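Local coordinates for putative nitrate transport protein (Thermoplasma volcanium, PDB 3MST), which probably binds a small solute, perhaps nitrate, for membrane transport, although its true ligand and function are not established, at residues A[72-77]-A[170-175]; A[123-128]-A[138-143]; A[153-158]-A[227-232]; A[188-193]-A[207-212]. All blocks are in the same frame, centred on the assembly; numbering follows the deposited sequence.

Contact 1 of 4, residues A[72-77]-A[170-175]; sequences IFAGVR and EVIEAY
Strand 72-77 brings Phe73, Ala74 and Val76 to helix 170-175 with the two axes almost parallel, 11° apart and 10.2 Å at closest approach, a spacing bridged by side chains alone. The first torsion of Phe73 (chi1 65°) places CG between the backbone N and the carbonyl carbon, and the ring offers its edge to the helix: Ile172 CG1 lies in the ring plane, 3.9 Å from Phe73 CE1. The two side chains run antiparallel alongside one another, and Ile172 CD1 carries on to Ala74 CB at 4.1 Å. That the neighbours Phe73 and Ala74 both point to the helix is consistent with the classic beta bulge, in which both face Met162 of strand 160-164, the next strand of the sheet; helix 169-184 packs on this face of the six-stranded sheet. Farther along, Val76 and Tyr175 reach toward each other from strand and helix. Both methyls of Val76 lie on one side of the ring, near its CE1 and hydroxyl end, with CG1 3.9 Å from Tyr175 CE1 and CG2 4.0 Å from Tyr175 CZ. The buried Tyr175 OH is satisfied by the carbonyl oxygen of Val30. A phenylalanine in place of Tyr175 would probably leave that carbonyl without its hydroxyl mate and thin the packing on Val76. Leu34 of helix 32-36 and Val216 of edge strand 215-217 also touch Tyr175.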
loop_
_atom_site.group_PDB
_atom_site.type_symbol
_atom_site.label_atom_id
_atom_site.label_comp_id
_atom_site.label_asym_id
_atom_site.label_seq_id
_atom_site.Cartn_x
_atom_site.Cartn_y
_atom_site.Cartn_z
ATOM N N ILE A 72 3.132 -15.065 -1.546
ATOM C CA ILE A 72 1.939 -14.246 -1.321
ATOM C C ILE A 72 0.733 -15.079 -0.964
ATOM O O ILE A 72 0.394 -16.021 -1.715
ATOM C CB ILE A 72 1.656 -13.354 -2.546
ATOM C CG1 ILE A 72 2.781 -12.365 -2.798
ATOM C CG2 ILE A 72 0.296 -12.635 -2.428
ATOM C CD1 ILE A 72 2.687 -11.689 -4.163
ATOM N N PHE A 73 0.069 -14.795 0.155
ATOM C CA PHE A 73 -1.142 -15.520 0.548
ATOM C C PHE A 73 -2.399 -14.686 0.663
ATOM O O PHE A 73 -3.462 -15.232 0.878
ATOM C CB PHE A 73 -0.906 -16.321 1.846
ATOM C CG PHE A 73 -0.645 -15.470 3.059
ATOM C CD1 PHE A 73 -1.683 -15.011 3.824
ATOM C CD2 PHE A 73 0.634 -15.257 3.513
ATOM C CE1 PHE A 73 -1.482 -14.252 4.964
ATOM C CE2 PHE A 73 0.844 -14.478 4.675
ATOM C CZ PHE A 73 -0.213 -14.011 5.405
ATOM N N ALA A 74 -2.273 -13.344 0.609
ATOM C CA ALA A 74 -3.425 -12.478 0.652
ATOM C C ALA A 74 -2.997 -11.144 0.056
ATOM O O ALA A 74 -1.809 -10.826 -0.059
ATOM C CB ALA A 74 -3.904 -12.298 2.098
ATOM N N GLY A 75 -4.008 -10.431 -0.417
ATOM C CA GLY A 75 -3.815 -9.098 -0.994
ATOM C C GLY A 75 -4.676 -8.089 -0.263
ATOM O O GLY A 75 -5.656 -8.447 0.402
ATOM N N VAL A 76 -4.297 -6.815 -0.403
ATOM C CA VAL A 76 -5.107 -5.729 0.171
ATOM C C VAL A 76 -5.308 -4.664 -0.913
ATOM O O VAL A 76 -4.275 -4.199 -1.474
ATOM C CB VAL A 76 -4.543 -5.095 1.470
ATOM C CG1 VAL A 76 -5.660 -4.254 2.161
ATOM C CG2 VAL A 76 -3.994 -6.185 2.412
ATOM N N ARG A 77 -6.565 -4.284 -1.177
ATOM C CA ARG A 77 -6.855 -3.089 -1.953
ATOM C C ARG A 77 -6.906 -1.905 -0.978
ATOM O O ARG A 77 -7.606 -1.970 0.061
ATOM C CB ARG A 77 -8.193 -3.230 -2.682
ATOM C CG ARG A 77 -8.180 -4.186 -3.864
ATOM C CD ARG A 77 -9.535 -4.236 -4.487
ATOM N NE ARG A 77 -9.578 -4.958 -5.758
ATOM C CZ ARG A 77 -9.781 -6.251 -5.885
ATOM N NH1 ARG A 77 -9.890 -7.036 -4.825
ATOM N NH2 ARG A 77 -9.855 -6.767 -7.114
ATOM N N GLU A 170 -4.348 -16.284 11.194
ATOM C CA GLU A 170 -4.390 -15.377 12.371
ATOM C C GLU A 170 -4.043 -13.916 11.965
ATOM O O GLU A 170 -4.567 -12.978 12.520
ATOM C CB GLU A 170 -3.429 -15.870 13.467
ATOM C CG GLU A 170 -3.693 -17.289 14.034
ATOM C CD GLU A 170 -3.022 -18.489 13.323
ATOM O OE1 GLU A 170 -2.570 -18.406 12.153
ATOM O OE2 GLU A 170 -2.996 -19.575 13.961
ATOM N N VAL A 171 -3.146 -13.754 10.995
ATOM C CA VAL A 171 -2.737 -12.431 10.548
ATOM C C VAL A 171 -3.891 -11.812 9.737
ATOM O O VAL A 171 -4.205 -10.663 9.899
ATOM C CB VAL A 171 -1.421 -12.488 9.753
ATOM C CG1 VAL A 171 -1.144 -11.100 9.108
ATOM C CG2 VAL A 171 -0.256 -12.905 10.647
ATOM N N ILE A 172 -4.534 -12.593 8.874
ATOM C CA ILE A 172 -5.674 -12.126 8.108
ATOM C C ILE A 172 -6.815 -11.685 9.012
ATOM O O ILE A 172 -7.406 -10.619 8.815
ATOM C CB ILE A 172 -6.206 -13.196 7.067
ATOM C CG1 ILE A 172 -5.126 -13.535 6.029
ATOM C CG2 ILE A 172 -7.465 -12.668 6.390
ATOM C CD1 ILE A 172 -5.393 -14.686 5.141
ATOM N N GLU A 173 -7.112 -12.529 10.001
ATOM C CA GLU A 173 -8.183 -12.268 10.928
ATOM C C GLU A 173 -7.936 -10.983 11.717
ATOM O O GLU A 173 -8.839 -10.150 11.843
ATOM C CB GLU A 173 -8.378 -13.497 11.836
ATOM C CG GLU A 173 -8.933 -14.690 11.051
ATOM C CD GLU A 173 -8.752 -16.039 11.719
ATOM O OE1 GLU A 173 -8.208 -16.096 12.847
ATOM O OE2 GLU A 173 -9.152 -17.056 11.083
ATOM N N ALA A 174 -6.718 -10.814 12.224
ATOM C CA ALA A 174 -6.329 -9.588 12.948
ATOM C C ALA A 174 -6.461 -8.378 12.033
ATOM O O ALA A 174 -6.959 -7.324 12.427
ATOM C CB ALA A 174 -4.938 -9.694 13.525
ATOM N N TYR A 175 -6.032 -8.539 10.793
ATOM C CA TYR A 175 -6.079 -7.441 9.846
ATOM C C TYR A 175 -7.520 -6.952 9.630
ATOM O O TYR A 175 -7.792 -5.746 9.648
ATOM C CB TYR A 175 -5.417 -7.858 8.531
ATOM C CG TYR A 175 -4.957 -6.721 7.666
ATOM C CD1 TYR A 175 -5.824 -6.135 6.743
ATOM C CD2 TYR A 175 -3.682 -6.232 7.784
ATOM C CE1 TYR A 175 -5.405 -5.092 5.943
ATOM C CE2 TYR A 175 -3.221 -5.148 6.989
ATOM C CZ TYR A 175 -4.118 -4.605 6.091
ATOM O OH TYR A 175 -3.685 -3.559 5.293
#

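Contact 2 of 4, residues A[123-128]-A[138-143]; sequences TCIKMA and NEISIG
The helical turn that presents Ile125 to Ile140 is held by the backbone bond from Met127 N to Thr123 O, 2.8 Å long; between the two segments there is no hydrogen bond. Ile125 reaches outward from helix 121-129 with its terminal methyl, and CD1 lies 3.8 Å from Ile140 CG2 and 3.7 Å from Ile140 O. Ile140 CG2 and Ile140 O can both meet Ile125 CD1 because CG2 is anti to the backbone N (chi1 -59° for CG1) and so stands beside the carbonyl group. The two isoleucines meet at a slant, and the inner part of the helix side chain also takes part, Ile125 CG1 approaching Ile140 CG2 to 4.0 Å and Ser141 CB to 4.3 Å. Strand 115-118, helix 121-129 and strand 133-137 form a beta-alpha-beta crossover in the five-stranded sheet, and residues 138-143 are the loop leading on to strand 144-145. Neighbouring Cys124 touches Ala134 and Val136 of the sheet, while Asn138 OD1, at the start of the loop, is hydrogen-bonded to Ser82 OG. With methyl and methylene groups against a methyl, a CB and a carbonyl oxygen, the contact rests on dispersion and on the partial shielding of apolar carbon from solvent.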
loop_
_atom_site.group_PDB
_atom_site.type_symbol
_atom_site.label_atom_id
_atom_site.label_comp_id
_atom_site.label_asym_id
_atom_site.label_seq_id
_atom_site.Cartn_x
_atom_site.Cartn_y
_atom_site.Cartn_z
ATOM N N THR A 123 6.492 19.763 -6.241
ATOM C CA THR A 123 6.666 19.881 -7.700
ATOM C C THR A 123 5.508 19.252 -8.445
ATOM O O THR A 123 4.984 19.797 -9.435
ATOM C CB THR A 123 7.959 19.232 -8.144
ATOM O OG1 THR A 123 9.035 19.939 -7.544
ATOM C CG2 THR A 123 8.088 19.219 -9.700
ATOM N N CYS A 124 5.051 18.117 -7.947
ATOM C CA CYS A 124 3.893 17.465 -8.544
ATOM C C CYS A 124 2.659 18.362 -8.539
ATOM O O CYS A 124 1.949 18.497 -9.518
ATOM C CB CYS A 124 3.569 16.174 -7.802
ATOM S SG CYS A 124 4.728 14.802 -8.138
ATOM N N ILE A 125 2.396 18.995 -7.395
ATOM C CA ILE A 125 1.278 19.895 -7.315
ATOM C C ILE A 125 1.418 21.061 -8.303
ATOM O O ILE A 125 0.473 21.432 -8.987
ATOM C CB ILE A 125 1.076 20.438 -5.834
ATOM C CG1 ILE A 125 0.695 19.288 -4.894
ATOM C CG2 ILE A 125 0.053 21.607 -5.791
ATOM C CD1 ILE A 125 0.763 19.668 -3.445
ATOM N N LYS A 126 2.573 21.681 -8.299
ATOM C CA LYS A 126 2.804 22.840 -9.168
ATOM C C LYS A 126 2.633 22.477 -10.630
ATOM O O LYS A 126 1.962 23.195 -11.380
ATOM C CB LYS A 126 4.203 23.401 -8.911
ATOM C CG LYS A 126 4.502 24.589 -9.826
ATOM C CD LYS A 126 5.758 25.314 -9.431
ATOM C CE LYS A 126 7.001 24.564 -9.760
ATOM N NZ LYS A 126 8.243 25.370 -9.375
HETATM N N MSE A 127 3.253 21.375 -11.051
HETATM C CA MSE A 127 3.181 21.042 -12.466
HETATM C C MSE A 127 1.792 20.582 -12.903
HETATM O O MSE A 127 1.388 20.827 -14.056
HETATM C CB MSE A 127 4.284 20.092 -12.873
HETATM C CG MSE A 127 5.707 20.543 -12.564
HETATM SE SE MSE A 127 6.141 22.328 -13.326
HETATM C CE MSE A 127 6.221 21.797 -15.225
ATOM N N ALA A 128 1.037 19.933 -12.013
ATOM C CA ALA A 128 -0.353 19.663 -12.299
ATOM C C ALA A 128 -1.175 20.949 -12.474
ATOM O O ALA A 128 -1.978 21.076 -13.393
ATOM C CB ALA A 128 -0.951 18.721 -11.273
ATOM N N ASN A 138 -2.369 10.572 -1.156
ATOM C CA ASN A 138 -3.460 11.441 -0.746
ATOM C C ASN A 138 -3.024 12.435 0.338
ATOM O O ASN A 138 -3.637 13.462 0.479
ATOM C CB ASN A 138 -4.644 10.626 -0.240
ATOM C CG ASN A 138 -5.286 9.805 -1.316
ATOM O OD1 ASN A 138 -5.154 10.120 -2.502
ATOM N ND2 ASN A 138 -6.002 8.761 -0.911
ATOM N N GLU A 139 -1.948 12.131 1.053
ATOM C CA GLU A 139 -1.414 13.062 2.058
ATOM C C GLU A 139 -0.801 14.308 1.431
ATOM O O GLU A 139 -0.715 15.368 2.084
ATOM C CB GLU A 139 -0.415 12.403 3.004
ATOM C CG GLU A 139 0.999 12.070 2.473
ATOM C CD GLU A 139 1.078 10.891 1.510
ATOM O OE1 GLU A 139 0.064 10.196 1.267
ATOM O OE2 GLU A 139 2.206 10.660 1.003
ATOM N N ILE A 140 -0.448 14.230 0.155
ATOM C CA ILE A 140 0.070 15.368 -0.622
ATOM C C ILE A 140 -1.038 16.243 -1.128
ATOM O O ILE A 140 -1.000 17.481 -0.993
ATOM C CB ILE A 140 1.012 14.857 -1.768
ATOM C CG1 ILE A 140 2.187 14.071 -1.185
ATOM C CG2 ILE A 140 1.395 16.011 -2.676
ATOM C CD1 ILE A 140 3.068 14.815 -0.212
ATOM N N SER A 141 -2.037 15.653 -1.750
ATOM C CA SER A 141 -3.173 16.368 -2.288
ATOM C C SER A 141 -4.275 15.364 -2.584
ATOM O O SER A 141 -4.000 14.258 -3.061
ATOM C CB SER A 141 -2.800 17.163 -3.571
ATOM O OG SER A 141 -3.865 17.993 -4.002
ATOM N N ILE A 142 -5.514 15.797 -2.357
ATOM C CA ILE A 142 -6.660 15.038 -2.802
ATOM C C ILE A 142 -6.947 15.375 -4.235
ATOM O O ILE A 142 -6.868 16.515 -4.705
ATOM C CB ILE A 142 -7.894 15.293 -1.956
ATOM C CG1 ILE A 142 -7.594 14.848 -0.536
ATOM C CG2 ILE A 142 -9.097 14.516 -2.506
ATOM C CD1 ILE A 142 -6.807 13.553 -0.487
ATOM N N GLY A 143 -7.244 14.342 -4.970
ATOM C CA GLY A 143 -7.624 14.546 -6.369
ATOM C C GLY A 143 -8.496 13.382 -6.812
ATOM O O GLY A 143 -9.230 12.814 -5.992
#

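Contact 3 of 4, residues A[153-158]-A[227-232]; sequences LGLDLP and RELYSR
Leading up to its contact with Leu229, segment 153-158 leaves helix 146-152 through a Schellman motif, where Gly154 takes a positive phi (72°) and ends the helix. Leu155 is the first to touch: its CD1 lies 4.0 Å from Leu229 CD1, with Leu155 CD2 slightly farther from the same methyl, while its carbonyl oxygen, Leu155 O, comes to 4.1 Å from Leu229 CD2. Asp156 turns its side chain away and forms a salt bridge through OD1 with Arg77 NE. Leu157 points back, its CD1 4.1 Å from Leu229 CD2, so that Leu229 CD1 packs on the Leu155 methyls, while CD2 lies between Leu157 CD1 and Leu155 O. Pro158 then accepts a hydrogen bond from Ser226 OG at its carbonyl oxygen. Leu229 gains this place from a CG anti to its own N (chi1 178°), and its CD1 also sits 3.7 Å above one face of the Arg232 guanidinium, off toward the rim. An alanine at Leu229 is likely to open a gap between Leu155 and Leu157 and strip that guanidinium, hydrogen-bonded through NH1 to Tyr111 OH, of the methyl on one face. Leu157 N and Tyr230 OH both bond an unidentified ligand, probably from the crystallisation liquor. Running from helix 146-152 to strand 160-164, the segment joins the five-stranded to the six-stranded sheet, consistent with an interlobe connection of a type II periplasmic binding protein fold.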
loop_
_atom_site.group_PDB
_atom_site.type_symbol
_atom_site.label_atom_id
_atom_site.label_comp_id
_atom_site.label_asym_id
_atom_site.label_seq_id
_atom_site.Cartn_x
_atom_site.Cartn_y
_atom_site.Cartn_z
ATOM N N LEU A 153 -10.164 1.416 -16.221
ATOM C CA LEU A 153 -9.290 0.670 -17.111
ATOM C C LEU A 153 -9.428 -0.864 -16.998
ATOM O O LEU A 153 -8.761 -1.577 -17.755
ATOM C CB LEU A 153 -7.841 1.080 -16.854
ATOM C CG LEU A 153 -7.458 2.533 -17.208
ATOM C CD1 LEU A 153 -6.120 2.873 -16.584
ATOM C CD2 LEU A 153 -7.455 2.811 -18.719
ATOM N N GLY A 154 -10.255 -1.349 -16.065
ATOM C CA GLY A 154 -10.400 -2.795 -15.792
ATOM C C GLY A 154 -9.202 -3.441 -15.084
ATOM O O GLY A 154 -8.902 -4.656 -15.295
ATOM N N LEU A 155 -8.539 -2.668 -14.222
ATOM C CA LEU A 155 -7.292 -3.076 -13.581
ATOM C C LEU A 155 -7.345 -2.872 -12.068
ATOM O O LEU A 155 -6.289 -2.617 -11.427
ATOM C CB LEU A 155 -6.098 -2.338 -14.164
ATOM C CG LEU A 155 -5.780 -2.682 -15.620
ATOM C CD1 LEU A 155 -4.684 -1.749 -16.150
ATOM C CD2 LEU A 155 -5.475 -4.175 -15.762
ATOM N N ASP A 156 -8.560 -3.038 -11.539
ATOM C CA ASP A 156 -8.855 -2.978 -10.100
ATOM C C ASP A 156 -8.370 -4.227 -9.393
ATOM O O ASP A 156 -9.092 -5.225 -9.358
ATOM C CB ASP A 156 -10.354 -2.789 -9.835
ATOM C CG ASP A 156 -10.676 -2.712 -8.352
ATOM O OD1 ASP A 156 -9.716 -2.469 -7.534
ATOM O OD2 ASP A 156 -11.889 -2.866 -8.047
ATOM N N LEU A 157 -7.137 -4.147 -8.888
ATOM C CA LEU A 157 -6.418 -5.305 -8.320
ATOM C C LEU A 157 -5.699 -4.847 -7.060
ATOM O O LEU A 157 -5.389 -3.649 -6.918
ATOM C CB LEU A 157 -5.428 -5.860 -9.334
ATOM C CG LEU A 157 -6.087 -6.503 -10.555
ATOM C CD1 LEU A 157 -5.111 -6.550 -11.709
ATOM C CD2 LEU A 157 -6.687 -7.884 -10.215
ATOM N N PRO A 158 -5.411 -5.754 -6.143
ATOM C CA PRO A 158 -4.753 -5.367 -4.905
ATOM C C PRO A 158 -3.292 -5.015 -5.116
ATOM O O PRO A 158 -2.491 -5.837 -5.595
ATOM C CB PRO A 158 -4.880 -6.622 -4.032
ATOM C CG PRO A 158 -5.020 -7.731 -4.993
ATOM C CD PRO A 158 -5.828 -7.168 -6.110
ATOM N N ARG A 227 0.077 -9.656 -9.599
ATOM C CA ARG A 227 1.448 -10.006 -9.868
ATOM C C ARG A 227 1.750 -9.752 -11.343
ATOM O O ARG A 227 2.797 -9.207 -11.694
ATOM C CB ARG A 227 1.674 -11.477 -9.554
ATOM C CG ARG A 227 3.146 -11.902 -9.632
ATOM C CD ARG A 227 3.386 -13.392 -9.377
ATOM N NE ARG A 227 2.689 -14.179 -10.373
ATOM C CZ ARG A 227 2.427 -15.477 -10.253
ATOM N NH1 ARG A 227 2.871 -16.162 -9.195
ATOM N NH2 ARG A 227 1.753 -16.087 -11.216
ATOM N N GLU A 228 0.826 -10.168 -12.216
ATOM C CA GLU A 228 1.003 -9.965 -13.650
ATOM C C GLU A 228 1.041 -8.477 -13.996
ATOM O O GLU A 228 1.896 -8.055 -14.761
ATOM C CB GLU A 228 -0.111 -10.652 -14.438
ATOM C CG GLU A 228 -0.043 -12.181 -14.466
ATOM C CD GLU A 228 -1.298 -12.838 -15.132
ATOM O OE1 GLU A 228 -2.371 -12.168 -15.291
ATOM O OE2 GLU A 228 -1.194 -14.051 -15.488
ATOM N N LEU A 229 0.109 -7.693 -13.475
ATOM C CA LEU A 229 0.090 -6.256 -13.740
ATOM C C LEU A 229 1.366 -5.569 -13.333
ATOM O O LEU A 229 2.005 -4.863 -14.142
ATOM C CB LEU A 229 -1.115 -5.592 -13.046
ATOM C CG LEU A 229 -1.226 -4.071 -13.199
ATOM C CD1 LEU A 229 -1.457 -3.682 -14.683
ATOM C CD2 LEU A 229 -2.345 -3.536 -12.274
ATOM N N TYR A 230 1.778 -5.777 -12.089
ATOM C CA TYR A 230 2.944 -5.100 -11.579
ATOM C C TYR A 230 4.264 -5.645 -12.116
ATOM O O TYR A 230 5.241 -4.936 -12.114
ATOM C CB TYR A 230 2.898 -4.997 -10.049
ATOM C CG TYR A 230 1.890 -3.964 -9.577
ATOM C CD1 TYR A 230 2.223 -2.608 -9.585
ATOM C CD2 TYR A 230 0.642 -4.310 -9.145
ATOM C CE1 TYR A 230 1.306 -1.649 -9.193
ATOM C CE2 TYR A 230 -0.315 -3.337 -8.753
ATOM C CZ TYR A 230 0.038 -1.994 -8.776
ATOM O OH TYR A 230 -0.849 -1.041 -8.351
ATOM N N SER A 231 4.277 -6.863 -12.647
ATOM C CA SER A 231 5.479 -7.333 -13.324
ATOM C C SER A 231 5.831 -6.510 -14.560
ATOM O O SER A 231 6.975 -6.575 -15.021
ATOM C CB SER A 231 5.363 -8.804 -13.712
ATOM O OG SER A 231 5.375 -9.625 -12.577
ATOM N N ARG A 232 4.873 -5.741 -15.084
ATOM C CA ARG A 232 5.183 -4.823 -16.195
ATOM C C ARG A 232 6.301 -3.877 -15.830
ATOM O O ARG A 232 7.084 -3.457 -16.689
ATOM C CB ARG A 232 3.972 -3.985 -16.618
ATOM C CG ARG A 232 2.837 -4.739 -17.197
ATOM C CD ARG A 232 1.690 -3.837 -17.473
ATOM N NE ARG A 232 0.593 -4.566 -18.054
ATOM C CZ ARG A 232 -0.572 -4.034 -18.412
ATOM N NH1 ARG A 232 -0.802 -2.733 -18.316
ATOM N NH2 ARG A 232 -1.507 -4.829 -18.913
#

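Contact 4 of 4, residues A[188-193]-A[207-212]; sequences RAAEII and KIIGIY
Ile209 is extended toward Ala189, Ala190 and Ile193, its CG1 anti to the backbone N (chi1 -168°) and CD1 carried straight on by a second torsion of 166°, while its CG2 takes the crowded position between N and the carbonyl carbon. Ile193 answers with CG1 beside its own N, which brings its CD1 to 3.8 Å from Ile209 CD1. One methyl does all the touching from the side of segment 207-212. It lies 3.6 Å from Ala189 CB and 3.7 Å from Ala190 N, and it meets Ala190 CB more loosely at 4.4 Å. Two alanines in a row keep the surface of helix 186-197 low here, and the CA atoms of Ala190 and Ile209 come within 6.7 Å of each other. The bond from Ile193 N to Ala189 O, 2.9 Å, closes the helical turn that puts both residues on the same side. Helix 186-197 and helix 202-208 follow each other in the chain and pack together, with Met205 of the second touching Ala190 and Ile193. Ile182 of helix 169-184 touches both Ala189 and Ile209, and Val36 of helix 32-36 touches Ala189 and Ile193, so the contact lies within a cluster of helices. Its side-chain contacts are apolar: no hydrogen bond or charge fixes the pairing across the two segments, and the packing of one methyl against small and branched side chains probably limits how closely the segments approach.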
loop_
_atom_site.group_PDB
_atom_site.type_symbol
_atom_site.label_atom_id
_atom_site.label_comp_id
_atom_site.label_asym_id
_atom_site.label_seq_id
_atom_site.Cartn_x
_atom_site.Cartn_y
_atom_site.Cartn_z
ATOM N N ARG A 188 -9.519 8.300 16.622
ATOM C CA ARG A 188 -8.554 7.561 17.423
ATOM C C ARG A 188 -7.542 6.865 16.518
ATOM O O ARG A 188 -6.356 6.794 16.850
ATOM C CB ARG A 188 -9.252 6.509 18.263
ATOM C CG ARG A 188 -8.329 5.863 19.278
ATOM N N ALA A 189 -8.047 6.250 15.448
ATOM C CA ALA A 189 -7.153 5.576 14.476
ATOM C C ALA A 189 -6.158 6.558 13.900
ATOM O O ALA A 189 -4.953 6.273 13.851
ATOM C CB ALA A 189 -7.987 4.939 13.354
ATOM N N ALA A 190 -6.612 7.761 13.555
ATOM C CA ALA A 190 -5.697 8.787 13.044
ATOM C C ALA A 190 -4.602 9.180 14.054
ATOM O O ALA A 190 -3.418 9.337 13.693
ATOM C CB ALA A 190 -6.467 10.024 12.578
ATOM N N GLU A 191 -4.964 9.328 15.328
ATOM C CA GLU A 191 -3.952 9.655 16.321
ATOM C C GLU A 191 -2.946 8.532 16.509
ATOM O O GLU A 191 -1.749 8.788 16.613
ATOM C CB GLU A 191 -4.599 9.984 17.669
ATOM C CG GLU A 191 -5.720 10.985 17.619
ATOM C CD GLU A 191 -6.231 11.350 18.997
ATOM O OE1 GLU A 191 -5.735 10.768 20.014
ATOM O OE2 GLU A 191 -7.136 12.212 19.053
ATOM N N ILE A 192 -3.422 7.276 16.532
ATOM C CA ILE A 192 -2.519 6.150 16.682
ATOM C C ILE A 192 -1.559 6.051 15.500
ATOM O O ILE A 192 -0.365 5.861 15.664
ATOM C CB ILE A 192 -3.290 4.804 16.873
ATOM C CG1 ILE A 192 -4.063 4.792 18.204
ATOM C CG2 ILE A 192 -2.294 3.667 16.826
ATOM C CD1 ILE A 192 -5.293 3.836 18.119
ATOM N N ILE A 193 -2.095 6.135 14.292
ATOM C CA ILE A 193 -1.285 6.026 13.068
ATOM C C ILE A 193 -0.263 7.138 12.995
ATOM O O ILE A 193 0.916 6.917 12.699
ATOM C CB ILE A 193 -2.200 6.017 11.824
ATOM C CG1 ILE A 193 -2.994 4.696 11.756
ATOM C CG2 ILE A 193 -1.369 6.206 10.544
ATOM C CD1 ILE A 193 -4.241 4.777 10.933
ATOM N N LYS A 207 -7.741 13.934 7.999
ATOM C CA LYS A 207 -8.360 14.333 6.747
ATOM C C LYS A 207 -8.482 13.188 5.760
ATOM O O LYS A 207 -9.445 13.105 5.015
ATOM C CB LYS A 207 -7.539 15.451 6.102
ATOM C CG LYS A 207 -8.085 16.007 4.805
ATOM N N ILE A 208 -7.484 12.309 5.719
ATOM C CA ILE A 208 -7.409 11.300 4.649
ATOM C C ILE A 208 -7.786 9.869 5.038
ATOM O O ILE A 208 -7.936 9.016 4.156
ATOM C CB ILE A 208 -6.015 11.311 3.955
ATOM C CG1 ILE A 208 -4.915 10.690 4.817
ATOM C CG2 ILE A 208 -5.668 12.740 3.441
ATOM C CD1 ILE A 208 -3.544 10.687 4.187
ATOM N N ILE A 209 -7.949 9.599 6.320
ATOM C CA ILE A 209 -8.062 8.211 6.797
ATOM C C ILE A 209 -9.249 7.490 6.204
ATOM O O ILE A 209 -9.197 6.301 5.936
ATOM C CB ILE A 209 -8.040 8.121 8.346
ATOM C CG1 ILE A 209 -7.847 6.647 8.778
ATOM C CG2 ILE A 209 -9.269 8.849 8.949
ATOM C CD1 ILE A 209 -7.489 6.514 10.183
ATOM N N GLY A 210 -10.345 8.210 5.974
ATOM C CA GLY A 210 -11.541 7.576 5.424
ATOM C C GLY A 210 -11.489 7.169 3.964
ATOM O O GLY A 210 -12.355 6.449 3.460
ATOM N N ILE A 211 -10.481 7.684 3.247
ATOM C CA ILE A 211 -10.363 7.395 1.817
ATOM C C ILE A 211 -9.834 5.984 1.587
ATOM O O ILE A 211 -10.137 5.361 0.590
ATOM C CB ILE A 211 -9.473 8.437 1.089
ATOM C CG1 ILE A 211 -9.986 9.879 1.325
ATOM C CG2 ILE A 211 -9.372 8.108 -0.414
ATOM C CD1 ILE A 211 -9.013 10.974 0.879
ATOM N N TYR A 212 -8.982 5.486 2.466
ATOM C CA TYR A 212 -8.270 4.227 2.185
ATOM C C TYR A 212 -9.154 3.069 1.831
ATOM O O TYR A 212 -8.896 2.343 0.874
ATOM C CB TYR A 212 -7.390 3.862 3.373
ATOM C CG TYR A 212 -6.226 4.798 3.650
ATOM C CD1 TYR A 212 -5.277 5.095 2.678
ATOM C CD2 TYR A 212 -6.100 5.384 4.902
ATOM C CE1 TYR A 212 -4.191 5.944 2.945
ATOM C CE2 TYR A 212 -5.037 6.224 5.177
ATOM C CZ TYR A 212 -4.061 6.497 4.215
ATOM O OH TYR A 212 -3.027 7.343 4.514
#

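Contacts 1 and 4 are buried, contact 3 is partly buried and contact 2 lies at the surface, yet all four pair aliphatic groups without a hydrogen bond between their segments; contact 1 alone also uses aromatic rings. Contact 1 packs a strand of the six-stranded sheet on a helix, contact 3 the loop leading into its neighbouring strand on another, and the salt bridge of Arg77 and Asp156 joins them. Contact 2 lies on the part of the fold built round the five-stranded sheet, yet meets contact 4 through Asn138, Glu139 and Ile142 against Ile208 and Ile211, where the lobes adjoin. Contact 4 packs helix 186-197 against the chain at 207-212, extending the layer begun by helix 169-184.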